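PDB 4F2N: superoxide dismutase, which catalyses the dismutation of superoxide radicals to molecular oxygen and hydrogen peroxide at an iron centre. Local coordinates for residues H62-A65 and Y66-L70. Residues are numbered along the deposited sequence; the frame is centred on the assembly and turned at random.
Sequences HHSA and YVDKL
The Y66 ring lies beside the backbone of the preceding helical turn, with the CA of H63 at its edge, near the ring plane, and the carbonyl of H62 approaching obliquely, its O 3.1 Å from Y66 CD2. The H62 ring stacks on that of H195, and the H108 ring meets those of both H63 and Y66. With CG turned away from its own carbonyl carbon (chi1 -66°), the tyrosine leans back toward the N-terminal end of the helix. There one water joins Y66 to H62: it sits in the plane of the imidazole at its edge, 2.6 Å from ND1, and 3.1 Å from Y66 OH. Y66 OH is also bonded to Q104, while the far nitrogen of H62, NE2, bonds to Y198 OH of the second subunit. H63 and V67 meet obliquely, H63 CD2 lying 3.9 Å from V67 CG2; both face helix 96-113, where W112 and H105 fix the two H63 nitrogens. On the more exposed side a second water spans S64 OG and D68, donating to OD1 at 2.9 Å. The backbone keeps its alpha-helical i+4 to i hydrogen bonds, such as V67 N to H63 O (3.1 Å, 163° at the hydrogen), that from Y66 N to H62 O being weak. Iron is bound by H58 of this same helix, H108, D191 and H195; H62, about 5 Å away, is not a ligand. As in other iron/manganese superoxide dismutases, this second-shell histidine-tyrosine pair, joined by a tyrosine of the partner subunit, probably lines the substrate channel to the metal.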
# COMPACT_ATOMS: atom_id res chain seq x y z
N HIS B 62 0.87 14.00 -0.16
CA HIS B 62 1.06 12.87 0.77
C HIS B 62 1.82 13.26 2.02
O HIS B 62 1.32 13.12 3.14
CB HIS B 62 1.76 11.70 0.08
CG HIS B 62 0.91 11.04 -0.98
ND1 HIS B 62 0.04 10.05 -0.71
CD2 HIS B 62 0.84 11.26 -2.35
CE1 HIS B 62 -0.57 9.66 -1.84
NE2 HIS B 62 -0.07 10.40 -2.85
N HIS B 63 3.03 13.77 1.84
CA HIS B 63 3.83 14.13 3.00
C HIS B 63 3.16 15.21 3.81
O HIS B 63 3.07 15.12 5.02
CB HIS B 63 5.21 14.56 2.56
CG HIS B 63 6.19 14.63 3.69
ND1 HIS B 63 7.49 14.90 3.50
CD2 HIS B 63 6.02 14.43 5.05
CE1 HIS B 63 8.13 14.89 4.69
NE2 HIS B 63 7.23 14.61 5.63
N SER B 64 2.68 16.25 3.13
CA SER B 64 1.99 17.34 3.81
C SER B 64 0.83 16.86 4.69
O SER B 64 0.64 17.37 5.79
CB SER B 64 1.50 18.37 2.81
OG SER B 64 0.91 19.46 3.51
N ALA B 65 0.08 15.87 4.22
CA ALA B 65 -1.04 15.37 5.00
C ALA B 65 -0.58 14.70 6.29
O ALA B 65 -1.25 14.83 7.32
CB ALA B 65 -1.91 14.41 4.17
N TYR B 66 0.53 13.97 6.25
CA TYR B 66 1.08 13.36 7.48
C TYR B 66 1.51 14.43 8.49
O TYR B 66 1.30 14.30 9.69
CB TYR B 66 2.31 12.48 7.15
CG TYR B 66 1.97 11.25 6.32
CD1 TYR B 66 1.09 10.27 6.81
CD2 TYR B 66 2.56 11.06 5.08
CE1 TYR B 66 0.79 9.13 6.06
CE2 TYR B 66 2.26 9.93 4.32
CZ TYR B 66 1.39 8.96 4.83
OH TYR B 66 1.12 7.84 4.08
N VAL B 67 2.14 15.49 7.99
CA VAL B 67 2.58 16.63 8.86
C VAL B 67 1.35 17.24 9.54
O VAL B 67 1.32 17.46 10.76
CB VAL B 67 3.40 17.67 8.04
CG1 VAL B 67 3.57 19.01 8.79
CG2 VAL B 67 4.75 17.08 7.65
N ASP B 68 0.32 17.47 8.74
CA ASP B 68 -0.89 18.15 9.24
C ASP B 68 -1.60 17.29 10.27
O ASP B 68 -2.03 17.77 11.33
CB ASP B 68 -1.84 18.55 8.09
CG ASP B 68 -1.26 19.65 7.18
OD1 ASP B 68 -0.20 20.24 7.49
OD2 ASP B 68 -1.87 19.93 6.13
N LYS B 69 -1.72 15.99 9.99
CA LYS B 69 -2.43 15.09 10.91
C LYS B 69 -1.66 14.93 12.21
O LYS B 69 -2.24 15.01 13.31
CB LYS B 69 -2.69 13.74 10.23
CG LYS B 69 -3.48 12.74 11.07
CD LYS B 69 -4.88 13.20 11.32
CE LYS B 69 -5.65 12.11 12.05
NZ LYS B 69 -7.11 12.35 11.88
N LEU B 70 -0.34 14.74 12.10
CA LEU B 70 0.51 14.59 13.29
C LEU B 70 0.36 15.80 14.25
O LEU B 70 0.29 15.62 15.46
CB LEU B 70 1.98 14.41 12.89
CG LEU B 70 3.03 14.29 13.98
CD1 LEU B 70 2.70 13.12 14.90
CD2 LEU B 70 4.40 14.11 13.36
O HOH W 1 -0.35 8.70 1.46
O HOH W 2 2.17 20.45 5.81